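TbpB (Actinobacillus pleuropneumoniae, PDB 3HOL) probably binds host transferrin at the bacterial surface, serving as the lipoprotein part of a receptor for iron acquisition. Local coordinates at residues Leu81-Ser86 with Ala243-Gly248; Leu119-Gly124 with Thr172-Val177; Thr123-Phe128 with Val260-His265. All blocks are in the same frame, centred on the assembly; numbering follows the deposited sequence.

Contact 1 (Leu81-Ser86 with Ala243-Gly248); sequences LQYVRS and AEEMAG
Glu245 belongs to a classic beta bulge, paired with Glu244 against Tyr239 at the start of strand 245-251 of the N-lobe barrel, and its carboxylate accepts hydrogen bonds from the backbone N-H groups that lead into strand 84-91. Gln82 N reaches Glu245 OE2 at 2.7 Å, nearly straight (169°) and on the syn lone pair. Tyr83 N meets Glu245 OE1, also at 2.7 Å, from the syn side but 34° out of the carboxylate plane. A weak third bond, from Val84 N to the same OE1, is 3.1 Å long. Two oxygens thus draw on three successive amides, which should steady the carboxylate's rotation. An extended chain beyond CG (chi2 171°) carries the group up to them. Water 1 donates to Glu245 OE2 (2.6 Å) and to Gln82 OE1; a second water joins Tyr83 OH to Glu244 OE2, while Glu244 OE1 takes the N-H of Lys242. Below the carboxylate, Val84 CB lies 3.9 Å from Ala247 CB. The axes of 84-86 and 245-248 come no closer than 7.0 Å, so the link is a side chain gripping backbone amides plus apolar packing, not a ladder. Strand 84-91 lies in a separate five-stranded sheet laid over the barrel; its Val84 touches Tyr239, as does Tyr83 from the loop before it, where Leu81 packs on Ser262 and Lys264. Tyr105 of strand 101-107 touches Ala247.

Contact 2 (Leu119-Gly124 with Thr172-Val177); sequences LLTYTG and TSQFEV
Tyr122 and Phe175 pair side by side as a hydrogen-bonded pair of an antiparallel ladder, and with Val177 they lie on the buried face of this contact. The close packing there is between Tyr122 and Val177: with CG anti to the carbonyl carbon (chi1 -69°), the Tyr122 ring reaches along the sheet beyond its direct partner and brings CE2 to 3.7 Å from Val177 CG2. Phe175 O lies at the edge of the same ring, near its plane. Backbone bonds run in both directions at three pairs, among them Tyr122 N to Phe175 O and Phe175 N to Tyr122 O, each 2.8 Å. At Gly124 the bond geometry is off-plane: Ser173 N meets Gly124 O at 2.8 Å, 54° out of the carbonyl plane. Ser173 OG turns to Ser125 O for its hydrogen bond.

The opposite face, carrying Thr121, Thr123, Gln174 and Glu176, is more solvent-exposed and partly water-bridged. There Thr121 CG2 touches the aliphatic part of Gln174 at CG (3.7 Å), while their polar ends meet through water 3, 2.9 Å from Thr121 OG1 and 2.7 Å from Gln174 NE2, whose N-H it accepts. Even on this side one touch is close: Leu119 CD1 lies against CG of Glu176, at 3.4 Å, and against its carboxylate.

Strand 171-178 is flanked on its far edge by strand 183-190, and strand 119-133 by strand 257-265; inside the barrel Met246 of strand 245-251 packs on both Tyr122 and Phe175, and Tyr122 OH binds Ala243 O.

Contact 3 (Thr123-Phe128 with Val260-His265); sequences TGSWDF and VFSAKH
Trp126 and Phe261 both set CG between the backbone N and the carbonyl carbon (chi1 65° and 48°), which swings their rings away from each other and leaves the two CB atoms to meet at 3.9 Å. The same turn lets the indole NE1 reach Ser189 O and brings the Phe261 ring to that of Phe175. On the other face Val260 CG2 presses on Asp127 CB at 3.7 Å, while the Asp127 carboxylate is held by a salt bridge to Lys75 and a hydrogen bond with Ser161. The two segments run antiparallel, at 173°, and join the first and last strands of the eight-stranded N-lobe barrel, so this ladder closes the cylinder. Its Val260/Asp127 end is firm, Val260 N meeting Asp127 O at 2.8 Å; at the other end Thr123 N, 3.0 Å from Lys264 O, stands well out of that carbonyl's plane. Between them Ser262 N to Ser125 O is a weak bond of 3.3 Å, but Ser125 N approaches Ser262 O nearly along the C=O axis. There water 4 ties Ser125 OG (2.6 Å) to Ser262 OG (2.8 Å), and the latter also bonds to Ser86 OG of the overlying sheet. Where Gly124 faces Ala263 the backbones draw close, CA to CA 3.9 Å, and the Ala263 methyl lies against the Thr123 carbonyl.

In the fold
From the N terminus, residues 81-86 come first and meet 243-248, so contact 1 closes a loop of 156 residues between the sheet of strand 84-91 and the barrel. Contact 2 is nested inside that loop, joining the barrel's first strand to its second across 47 residues. Contact 3 starts from the same strand, sharing Thr123 and Gly124, but closes a loop of 131 residues, joining the barrel's first and last strands, and therefore crosses contact 1. Strand 119-133 is thus gripped along both edges. Contacts 1 and 3 are tied through Gly248 O with Phe261 N, because strands 245-251 and 257-265 follow each other in the chain and are neighbours in the barrel.

Contact 1 (Leu81-Ser86 with Ala243-Gly248)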
ATOM      1  N   LEU A  81     -13.965  12.992   5.527  1.00 11.33           N
ATOM      2  CA  LEU A  81     -12.982  11.919   5.248  1.00 11.31           C
ATOM      3  C   LEU A  81     -12.941  11.673   3.761  1.00 11.93           C
ATOM      4  O   LEU A  81     -13.951  11.293   3.175  1.00 12.30           O
ATOM      5  CB  LEU A  81     -13.351  10.611   6.003  1.00 10.31           C
ATOM      6  CG  LEU A  81     -13.263  10.751   7.528  1.00  7.67           C
ATOM      7  CD1 LEU A  81     -13.686   9.476   8.240  1.00  6.69           C
ATOM      8  CD2 LEU A  81     -11.808  11.130   7.946  1.00  8.85           C
ATOM      9  N   GLN A  82     -11.772  11.875   3.146  1.00 11.19           N
ATOM     10  CA  GLN A  82     -11.620  11.689   1.695  1.00 11.56           C
ATOM     11  C   GLN A  82     -11.057  10.333   1.288  1.00 10.72           C
ATOM     12  O   GLN A  82     -11.251   9.878   0.152  1.00 11.28           O
ATOM     13  CB  GLN A  82     -10.695  12.784   1.128  1.00 12.29           C
ATOM     14  CG  GLN A  82     -11.194  14.206   1.361  1.00 15.34           C
ATOM     15  CD  GLN A  82     -10.200  15.182   0.822  1.00 23.87           C
ATOM     16  OE1 GLN A  82      -9.387  15.713   1.568  1.00 27.33           O
ATOM     17  NE2 GLN A  82     -10.199  15.369  -0.490  1.00 23.54           N
ATOM     18  N   TYR A  83     -10.351   9.666   2.186  1.00  8.05           N
ATOM     19  CA  TYR A  83      -9.567   8.484   1.773  1.00  7.21           C
ATOM     20  C   TYR A  83      -9.871   7.264   2.624  1.00  7.05           C
ATOM     21  O   TYR A  83      -9.420   6.175   2.275  1.00  8.09           O
ATOM     22  CB  TYR A  83      -8.052   8.784   1.912  1.00  5.66           C
ATOM     23  CG  TYR A  83      -7.645   9.944   1.042  1.00  8.49           C
ATOM     24  CD1 TYR A  83      -7.612   9.793  -0.358  1.00  7.94           C
ATOM     25  CD2 TYR A  83      -7.286  11.179   1.596  1.00  6.74           C
ATOM     26  CE1 TYR A  83      -7.246  10.845  -1.204  1.00 12.16           C
ATOM     27  CE2 TYR A  83      -6.901  12.249   0.769  1.00 10.88           C
ATOM     28  CZ  TYR A  83      -6.886  12.074  -0.644  1.00 13.35           C
ATOM     29  OH  TYR A  83      -6.516  13.107  -1.499  1.00 14.12           O
ATOM     30  N   VAL A  84     -10.564   7.423   3.756  1.00  6.74           N
ATOM     31  CA  VAL A  84     -10.813   6.253   4.624  1.00  6.08           C
ATOM     32  C   VAL A  84     -12.287   6.178   5.064  1.00  6.88           C
ATOM     33  O   VAL A  84     -13.002   7.171   4.995  1.00  7.19           O
ATOM     34  CB  VAL A  84      -9.887   6.252   5.883  1.00  6.48           C
ATOM     35  CG1 VAL A  84      -8.430   6.297   5.487  1.00  4.17           C
ATOM     36  CG2 VAL A  84     -10.211   7.442   6.865  1.00  8.08           C
ATOM     37  N   ARG A  85     -12.742   5.013   5.507  1.00  6.42           N
ATOM     38  CA  ARG A  85     -14.087   4.910   6.129  1.00  7.14           C
ATOM     39  C   ARG A  85     -14.095   3.694   7.028  1.00  6.81           C
ATOM     40  O   ARG A  85     -13.652   2.616   6.620  1.00  7.06           O
ATOM     41  CB  ARG A  85     -15.198   4.729   5.058  1.00  8.15           C
ATOM     42  CG  ARG A  85     -16.613   4.705   5.663  1.00  6.54           C
ATOM     43  CD  ARG A  85     -17.717   4.621   4.582  1.00  7.69           C
ATOM     44  NE  ARG A  85     -19.075   4.759   5.169  1.00  7.10           N
ATOM     45  CZ  ARG A  85     -20.199   4.877   4.457  1.00 12.21           C
ATOM     46  NH1 ARG A  85     -20.138   4.925   3.109  1.00  8.98           N
ATOM     47  NH2 ARG A  85     -21.381   4.991   5.089  1.00  9.90           N
ATOM     48  N   SER A  86     -14.608   3.839   8.236  1.00  6.78           N
ATOM     49  CA  SER A  86     -14.836   2.680   9.080  1.00  7.55           C
ATOM     50  C   SER A  86     -16.266   2.773   9.637  1.00  8.45           C
ATOM     51  O   SER A  86     -16.911   3.849   9.610  1.00  8.52           O
ATOM     52  CB  SER A  86     -13.776   2.630  10.193  1.00  8.00           C
ATOM     53  OG  SER A  86     -13.886   3.808  10.996  1.00  9.19           O
ATOM     54  N   ALA A 243      -0.570  10.812   3.491  1.00  7.76           N
ATOM     55  CA  ALA A 243      -0.987  10.331   4.834  1.00  7.26           C
ATOM     56  C   ALA A 243      -1.931  11.336   5.558  1.00  8.41           C
ATOM     57  O   ALA A 243      -1.881  11.505   6.776  1.00  7.85           O
ATOM     58  CB  ALA A 243       0.253   9.971   5.702  1.00  7.37           C
ATOM     59  N   GLU A 244      -2.798  11.982   4.777  1.00  7.30           N
ATOM     60  CA  GLU A 244      -3.824  12.849   5.323  1.00  8.21           C
ATOM     61  C   GLU A 244      -4.713  12.135   6.364  1.00  7.28           C
ATOM     62  O   GLU A 244      -5.168  12.762   7.277  1.00  6.39           O
ATOM     63  CB  GLU A 244      -4.718  13.377   4.194  1.00  9.04           C
ATOM     64  CG  GLU A 244      -4.001  14.389   3.242  1.00 10.72           C
ATOM     65  CD  GLU A 244      -3.349  13.777   2.019  1.00 13.49           C
ATOM     66  OE1 GLU A 244      -2.915  12.600   1.987  1.00 10.17           O
ATOM     67  OE2 GLU A 244      -3.209  14.518   1.047  1.00 11.52           O
ATOM     68  N   GLU A 245      -4.929  10.827   6.210  1.00  6.89           N
ATOM     69  CA  GLU A 245      -5.912  10.101   7.016  1.00  7.14           C
ATOM     70  C   GLU A 245      -5.327   8.728   7.374  1.00  7.15           C
ATOM     71  O   GLU A 245      -4.267   8.320   6.819  1.00  7.55           O
ATOM     72  CB  GLU A 245      -7.235   9.946   6.221  1.00  7.13           C
ATOM     73  CG  GLU A 245      -7.932  11.342   6.005  1.00  8.70           C
ATOM     74  CD  GLU A 245      -9.094  11.275   5.074  1.00  9.29           C
ATOM     75  OE1 GLU A 245      -9.595  10.169   4.776  1.00  7.77           O
ATOM     76  OE2 GLU A 245      -9.501  12.334   4.609  1.00  8.66           O
ATOM     77  N   MET A 246      -5.972   8.042   8.326  1.00  6.63           N
ATOM     78  CA  MET A 246      -5.485   6.732   8.760  1.00  6.23           C
ATOM     79  C   MET A 246      -6.688   5.873   9.137  1.00  6.03           C
ATOM     80  O   MET A 246      -7.756   6.395   9.513  1.00  6.45           O
ATOM     81  CB  MET A 246      -4.498   6.867   9.941  1.00  5.47           C
ATOM     82  CG  MET A 246      -5.144   7.579  11.153  1.00  9.37           C
ATOM     83  SD  MET A 246      -4.054   7.603  12.611  1.00 16.96           S
ATOM     84  CE  MET A 246      -4.326   5.898  13.286  1.00 16.93           C
ATOM     85  N   ALA A 247      -6.536   4.552   9.030  1.00  6.34           N
ATOM     86  CA  ALA A 247      -7.622   3.644   9.405  1.00  6.66           C
ATOM     87  C   ALA A 247      -6.973   2.329   9.787  1.00  6.86           C
ATOM     88  O   ALA A 247      -5.825   2.036   9.369  1.00  8.31           O
ATOM     89  CB  ALA A 247      -8.612   3.460   8.235  1.00  6.08           C
ATOM     90  N   GLY A 248      -7.654   1.556  10.609  1.00  6.77           N
ATOM     91  CA  GLY A 248      -7.094   0.236  10.975  1.00  7.21           C
ATOM     92  C   GLY A 248      -7.967  -0.542  11.910  1.00  7.55           C
ATOM     93  O   GLY A 248      -9.157  -0.217  12.103  1.00  6.80           O
TER
HETATM   94  O   HOH W   1      -8.157  14.476   4.063  1.00 17.04           O
HETATM   95  O   HOH W   2      -5.193  15.004  -0.549  1.00 18.43           O

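Contact 2 (Leu119-Gly124 with Thr172-Val177)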
ATOM      1  N   LEU A 119       4.610  16.838  14.389  1.00 16.56           N
ATOM      2  CA  LEU A 119       3.897  15.912  15.312  1.00 15.32           C
ATOM      3  C   LEU A 119       2.410  16.102  15.040  1.00 14.62           C
ATOM      4  O   LEU A 119       1.884  17.189  15.242  1.00 14.57           O
ATOM      5  CB  LEU A 119       4.271  16.220  16.769  1.00 14.14           C
ATOM      6  CG  LEU A 119       3.660  15.467  17.956  1.00 14.07           C
ATOM      7  CD1 LEU A 119       3.996  13.969  17.925  1.00 15.61           C
ATOM      8  CD2 LEU A 119       4.233  16.123  19.226  1.00 12.75           C
ATOM      9  N   LEU A 120       1.752  15.082  14.493  1.00 13.30           N
ATOM     10  CA  LEU A 120       0.389  15.260  13.996  1.00 11.61           C
ATOM     11  C   LEU A 120      -0.659  14.428  14.739  1.00 10.66           C
ATOM     12  O   LEU A 120      -0.448  13.244  15.022  1.00  9.81           O
ATOM     13  CB  LEU A 120       0.331  14.984  12.483  1.00 10.97           C
ATOM     14  CG  LEU A 120       0.919  16.061  11.548  1.00 10.95           C
ATOM     15  CD1 LEU A 120       1.150  15.421  10.186  1.00 12.96           C
ATOM     16  CD2 LEU A 120       0.008  17.272  11.439  1.00 12.06           C
ATOM     17  N   THR A 121      -1.769  15.068  15.067  1.00  9.39           N
ATOM     18  CA  THR A 121      -2.876  14.397  15.803  1.00 10.62           C
ATOM     19  C   THR A 121      -3.949  14.029  14.805  1.00  9.96           C
ATOM     20  O   THR A 121      -4.427  14.897  14.111  1.00  9.13           O
ATOM     21  CB  THR A 121      -3.449  15.348  16.885  1.00 10.99           C
ATOM     22  OG1 THR A 121      -2.454  15.483  17.884  1.00 15.56           O
ATOM     23  CG2 THR A 121      -4.710  14.782  17.535  1.00 12.49           C
ATOM     24  N   TYR A 122      -4.294  12.736  14.709  1.00  9.20           N
ATOM     25  CA  TYR A 122      -5.425  12.312  13.874  1.00  7.81           C
ATOM     26  C   TYR A 122      -6.601  12.094  14.836  1.00  8.62           C
ATOM     27  O   TYR A 122      -6.462  11.379  15.852  1.00  9.53           O
ATOM     28  CB  TYR A 122      -5.092  10.994  13.201  1.00  6.69           C
ATOM     29  CG  TYR A 122      -4.020  11.079  12.159  1.00  7.58           C
ATOM     30  CD1 TYR A 122      -4.346  10.987  10.807  1.00  4.10           C
ATOM     31  CD2 TYR A 122      -2.669  11.248  12.518  1.00  8.57           C
ATOM     32  CE1 TYR A 122      -3.324  11.038   9.798  1.00  9.75           C
ATOM     33  CE2 TYR A 122      -1.646  11.324  11.524  1.00  9.75           C
ATOM     34  CZ  TYR A 122      -1.996  11.209  10.180  1.00  9.38           C
ATOM     35  OH  TYR A 122      -1.032  11.259   9.222  1.00 10.54           O
ATOM     36  N   THR A 123      -7.756  12.649  14.484  1.00  8.16           N
ATOM     37  CA  THR A 123      -8.951  12.546  15.268  1.00  8.30           C
ATOM     38  C   THR A 123     -10.054  11.911  14.460  1.00  7.27           C
ATOM     39  O   THR A 123     -10.238  12.248  13.274  1.00  6.50           O
ATOM     40  CB  THR A 123      -9.412  13.954  15.715  1.00  8.71           C
ATOM     41  OG1 THR A 123      -8.376  14.528  16.532  1.00 13.36           O
ATOM     42  CG2 THR A 123     -10.628  13.828  16.614  1.00 12.04           C
ATOM     43  N   GLY A 124     -10.832  11.041  15.111  1.00  6.98           N
ATOM     44  CA  GLY A 124     -11.931  10.350  14.429  1.00  7.35           C
ATOM     45  C   GLY A 124     -12.742   9.483  15.379  1.00  7.87           C
ATOM     46  O   GLY A 124     -13.011   9.888  16.512  1.00  8.15           O
ATOM     47  N   THR A 172     -14.978   7.567  20.350  1.00  8.05           N
ATOM     48  CA  THR A 172     -14.145   8.523  19.613  1.00  8.56           C
ATOM     49  C   THR A 172     -12.676   8.124  19.710  1.00  9.05           C
ATOM     50  O   THR A 172     -12.252   7.485  20.704  1.00  8.95           O
ATOM     51  CB  THR A 172     -14.270   9.957  20.227  1.00  8.92           C
ATOM     52  OG1 THR A 172     -13.886   9.909  21.610  1.00  8.92           O
ATOM     53  CG2 THR A 172     -15.743  10.463  20.112  1.00 10.88           C
ATOM     54  N   SER A 173     -11.896   8.487  18.690  1.00  7.69           N
ATOM     55  CA  SER A 173     -10.512   8.081  18.671  1.00  8.30           C
ATOM     56  C   SER A 173      -9.610   9.293  18.463  1.00  8.56           C
ATOM     57  O   SER A 173      -9.993  10.271  17.800  1.00  8.35           O
ATOM     58  CB  SER A 173     -10.295   7.060  17.554  1.00  6.66           C
ATOM     59  OG  SER A 173     -10.515   7.679  16.311  1.00  8.31           O
ATOM     60  N   GLN A 174      -8.401   9.206  19.003  1.00  8.62           N
ATOM     61  CA  GLN A 174      -7.393  10.220  18.817  1.00  9.30           C
ATOM     62  C   GLN A 174      -6.018   9.555  18.804  1.00  9.86           C
ATOM     63  O   GLN A 174      -5.730   8.700  19.648  1.00  9.49           O
ATOM     64  CB  GLN A 174      -7.507  11.319  19.897  1.00 11.32           C
ATOM     65  CG  GLN A 174      -6.491  12.459  19.745  1.00 13.86           C
ATOM     66  CD  GLN A 174      -6.704  13.625  20.707  1.00 22.98           C
ATOM     67  OE1 GLN A 174      -7.824  14.080  20.904  1.00 23.91           O
ATOM     68  NE2 GLN A 174      -5.608  14.121  21.307  1.00 21.92           N
ATOM     69  N   PHE A 175      -5.180   9.927  17.827  1.00  9.41           N
ATOM     70  CA  PHE A 175      -3.854   9.333  17.690  1.00  9.07           C
ATOM     71  C   PHE A 175      -2.822  10.438  17.516  1.00 10.55           C
ATOM     72  O   PHE A 175      -3.099  11.427  16.848  1.00 12.00           O
ATOM     73  CB  PHE A 175      -3.792   8.406  16.455  1.00  8.65           C
ATOM     74  CG  PHE A 175      -4.885   7.352  16.429  1.00  9.72           C
ATOM     75  CD1 PHE A 175      -4.698   6.113  17.059  1.00  8.10           C
ATOM     76  CD2 PHE A 175      -6.097   7.615  15.782  1.00  8.73           C
ATOM     77  CE1 PHE A 175      -5.748   5.139  17.064  1.00  8.75           C
ATOM     78  CE2 PHE A 175      -7.153   6.650  15.749  1.00 10.72           C
ATOM     79  CZ  PHE A 175      -6.978   5.423  16.381  1.00  7.50           C
ATOM     80  N   GLU A 176      -1.648  10.289  18.126  1.00  8.98           N
ATOM     81  CA  GLU A 176      -0.591  11.275  17.900  1.00  9.23           C
ATOM     82  C   GLU A 176       0.557  10.585  17.210  1.00  7.87           C
ATOM     83  O   GLU A 176       1.103   9.624  17.725  1.00  8.69           O
ATOM     84  CB  GLU A 176      -0.130  11.884  19.242  1.00 10.14           C
ATOM     85  CG  GLU A 176       1.015  12.849  19.086  1.00 12.32           C
ATOM     86  CD  GLU A 176       1.643  13.214  20.446  1.00 16.68           C
ATOM     87  OE1 GLU A 176       1.095  14.121  21.081  1.00 17.74           O
ATOM     88  OE2 GLU A 176       2.640  12.574  20.886  1.00 14.61           O
ATOM     89  N   VAL A 177       0.927  11.068  16.026  1.00  8.83           N
ATOM     90  CA  VAL A 177       1.974  10.412  15.245  1.00  8.10           C
ATOM     91  C   VAL A 177       3.213  11.317  15.210  1.00  9.49           C
ATOM     92  O   VAL A 177       3.150  12.473  14.762  1.00  9.78           O
ATOM     93  CB  VAL A 177       1.523  10.044  13.804  1.00  7.45           C
ATOM     94  CG1 VAL A 177       2.681   9.336  13.024  1.00  6.98           C
ATOM     95  CG2 VAL A 177       0.264   9.112  13.868  1.00  6.79           C
TER
HETATM   96  O   HOH W   3      -3.128  13.865  20.230  1.00 24.61           O

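Contact 3 (Thr123-Phe128 with Val260-His265)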
ATOM      1  N   THR A 123      -7.756  12.649  14.484  1.00  8.16           N
ATOM      2  CA  THR A 123      -8.951  12.546  15.268  1.00  8.30           C
ATOM      3  C   THR A 123     -10.054  11.911  14.460  1.00  7.27           C
ATOM      4  O   THR A 123     -10.238  12.248  13.274  1.00  6.50           O
ATOM      5  CB  THR A 123      -9.412  13.954  15.715  1.00  8.71           C
ATOM      6  OG1 THR A 123      -8.376  14.528  16.532  1.00 13.36           O
ATOM      7  CG2 THR A 123     -10.628  13.828  16.614  1.00 12.04           C
ATOM      8  N   GLY A 124     -10.832  11.041  15.111  1.00  6.98           N
ATOM      9  CA  GLY A 124     -11.931  10.350  14.429  1.00  7.35           C
ATOM     10  C   GLY A 124     -12.742   9.483  15.379  1.00  7.87           C
ATOM     11  O   GLY A 124     -13.011   9.888  16.512  1.00  8.15           O
ATOM     12  N   SER A 125     -13.187   8.307  14.902  1.00  7.04           N
ATOM     13  CA  SER A 125     -14.059   7.451  15.705  1.00  7.95           C
ATOM     14  C   SER A 125     -13.502   6.052  15.744  1.00  7.74           C
ATOM     15  O   SER A 125     -12.490   5.767  15.127  1.00  6.37           O
ATOM     16  CB  SER A 125     -15.466   7.360  15.097  1.00  8.34           C
ATOM     17  OG  SER A 125     -15.411   6.733  13.805  1.00  8.19           O
ATOM     18  N   TRP A 126     -14.157   5.188  16.511  1.00  7.65           N
ATOM     19  CA  TRP A 126     -13.848   3.771  16.433  1.00  8.10           C
ATOM     20  C   TRP A 126     -15.193   3.047  16.593  1.00  8.14           C
ATOM     21  O   TRP A 126     -16.185   3.677  16.978  1.00  7.08           O
ATOM     22  CB  TRP A 126     -12.795   3.355  17.463  1.00  7.58           C
ATOM     23  CG  TRP A 126     -13.187   3.482  18.971  1.00  8.57           C
ATOM     24  CD1 TRP A 126     -13.301   4.647  19.714  1.00  9.48           C
ATOM     25  CD2 TRP A 126     -13.433   2.408  19.881  1.00  9.30           C
ATOM     26  NE1 TRP A 126     -13.643   4.344  21.025  1.00  9.23           N
ATOM     27  CE2 TRP A 126     -13.731   2.981  21.146  1.00  7.92           C
ATOM     28  CE3 TRP A 126     -13.468   1.011  19.744  1.00 11.66           C
ATOM     29  CZ2 TRP A 126     -14.050   2.212  22.261  1.00  9.99           C
ATOM     30  CZ3 TRP A 126     -13.780   0.231  20.869  1.00 13.00           C
ATOM     31  CH2 TRP A 126     -14.070   0.847  22.118  1.00 11.91           C
ATOM     32  N   ASP A 127     -15.217   1.769  16.215  1.00  5.99           N
ATOM     33  CA  ASP A 127     -16.392   0.922  16.249  1.00  5.90           C
ATOM     34  C   ASP A 127     -15.889  -0.483  16.568  1.00  6.96           C
ATOM     35  O   ASP A 127     -14.677  -0.735  16.488  1.00  6.70           O
ATOM     36  CB  ASP A 127     -17.071   0.943  14.866  1.00  5.54           C
ATOM     37  CG  ASP A 127     -17.888   2.219  14.655  1.00  6.43           C
ATOM     38  OD1 ASP A 127     -18.926   2.332  15.319  1.00  6.62           O
ATOM     39  OD2 ASP A 127     -17.472   3.075  13.824  1.00  6.12           O
ATOM     40  N   PHE A 128     -16.800  -1.400  16.895  1.00  7.45           N
ATOM     41  CA  PHE A 128     -16.406  -2.729  17.339  1.00  8.97           C
ATOM     42  C   PHE A 128     -17.559  -3.676  17.228  1.00  9.06           C
ATOM     43  O   PHE A 128     -18.739  -3.251  17.166  1.00  8.25           O
ATOM     44  CB  PHE A 128     -15.933  -2.747  18.828  1.00  9.22           C
ATOM     45  CG  PHE A 128     -16.998  -2.289  19.833  1.00 11.23           C
ATOM     46  CD1 PHE A 128     -17.911  -3.196  20.380  1.00 12.57           C
ATOM     47  CD2 PHE A 128     -17.056  -0.962  20.257  1.00  9.86           C
ATOM     48  CE1 PHE A 128     -18.897  -2.760  21.298  1.00 11.98           C
ATOM     49  CE2 PHE A 128     -18.032  -0.531  21.160  1.00 10.17           C
ATOM     50  CZ  PHE A 128     -18.948  -1.446  21.680  1.00 12.15           C
ATOM     51  N   VAL A 260     -12.359  -1.355  14.989  1.00  8.07           N
ATOM     52  CA  VAL A 260     -11.896  -0.632  13.795  1.00  6.80           C
ATOM     53  C   VAL A 260     -11.861   0.859  14.106  1.00  7.57           C
ATOM     54  O   VAL A 260     -12.515   1.307  15.032  1.00  7.39           O
ATOM     55  CB  VAL A 260     -12.828  -0.823  12.530  1.00  6.42           C
ATOM     56  CG1 VAL A 260     -12.853  -2.297  12.051  1.00  7.17           C
ATOM     57  CG2 VAL A 260     -14.310  -0.357  12.831  1.00  6.68           C
ATOM     58  N   PHE A 261     -11.105   1.631  13.324  1.00  6.84           N
ATOM     59  CA  PHE A 261     -11.021   3.071  13.585  1.00  7.38           C
ATOM     60  C   PHE A 261     -10.619   3.787  12.319  1.00  6.61           C
ATOM     61  O   PHE A 261     -10.077   3.190  11.401  1.00  5.56           O
ATOM     62  CB  PHE A 261     -10.039   3.374  14.749  1.00  5.89           C
ATOM     63  CG  PHE A 261      -8.713   2.664  14.629  1.00  7.96           C
ATOM     64  CD1 PHE A 261      -7.658   3.218  13.906  1.00  9.94           C
ATOM     65  CD2 PHE A 261      -8.510   1.449  15.268  1.00  9.40           C
ATOM     66  CE1 PHE A 261      -6.430   2.553  13.791  1.00 11.11           C
ATOM     67  CE2 PHE A 261      -7.281   0.770  15.147  1.00 12.50           C
ATOM     68  CZ  PHE A 261      -6.248   1.331  14.408  1.00  9.28           C
ATOM     69  N   SER A 262     -10.984   5.059  12.242  1.00  7.43           N
ATOM     70  CA  SER A 262     -10.504   5.937  11.168  1.00  7.80           C
ATOM     71  C   SER A 262     -10.440   7.381  11.716  1.00  8.16           C
ATOM     72  O   SER A 262     -11.188   7.760  12.629  1.00  7.12           O
ATOM     73  CB  SER A 262     -11.452   5.848   9.949  1.00  8.78           C
ATOM     74  OG  SER A 262     -12.788   6.180  10.316  1.00  7.81           O
ATOM     75  N   ALA A 263      -9.532   8.184  11.160  1.00  9.12           N
ATOM     76  CA  ALA A 263      -9.258   9.495  11.703  1.00  7.94           C
ATOM     77  C   ALA A 263      -8.489  10.309  10.659  1.00  8.65           C
ATOM     78  O   ALA A 263      -7.931   9.761   9.735  1.00  6.61           O
ATOM     79  CB  ALA A 263      -8.428   9.363  12.974  1.00  8.69           C
ATOM     80  N   LYS A 264      -8.442  11.624  10.854  1.00  9.12           N
ATOM     81  CA  LYS A 264      -7.827  12.544   9.902  1.00  9.47           C
ATOM     82  C   LYS A 264      -7.055  13.572  10.708  1.00  9.60           C
ATOM     83  O   LYS A 264      -7.534  13.974  11.775  1.00  9.22           O
ATOM     84  CB  LYS A 264      -8.957  13.222   9.131  1.00 10.83           C
ATOM     85  CG  LYS A 264      -8.588  14.468   8.344  1.00 15.07           C
ATOM     86  CD  LYS A 264      -9.861  15.081   7.692  1.00 21.52           C
ATOM     87  CE  LYS A 264      -9.498  16.344   6.891  1.00 26.14           C
ATOM     88  NZ  LYS A 264      -8.306  16.131   5.990  1.00 26.47           N
ATOM     89  N   HIS A 265      -5.873  13.983  10.218  1.00 10.14           N
ATOM     90  CA  HIS A 265      -5.076  14.946  10.954  1.00 12.23           C
ATOM     91  C   HIS A 265      -5.504  16.390  10.600  1.00 13.69           C
ATOM     92  O   HIS A 265      -6.132  16.639   9.591  1.00 12.03           O
ATOM     93  CB  HIS A 265      -3.537  14.734  10.811  1.00 11.06           C
ATOM     94  CG  HIS A 265      -2.959  15.174   9.490  1.00 10.16           C
ATOM     95  ND1 HIS A 265      -2.858  16.499   9.116  1.00  9.38           N
ATOM     96  CD2 HIS A 265      -2.419  14.460   8.471  1.00 11.56           C
ATOM     97  CE1 HIS A 265      -2.305  16.583   7.921  1.00 10.79           C
ATOM     98  NE2 HIS A 265      -2.007  15.360   7.513  1.00 10.98           N
TER
HETATM   99  O   HOH W   4     -14.413   7.969  11.810  1.00 11.15           O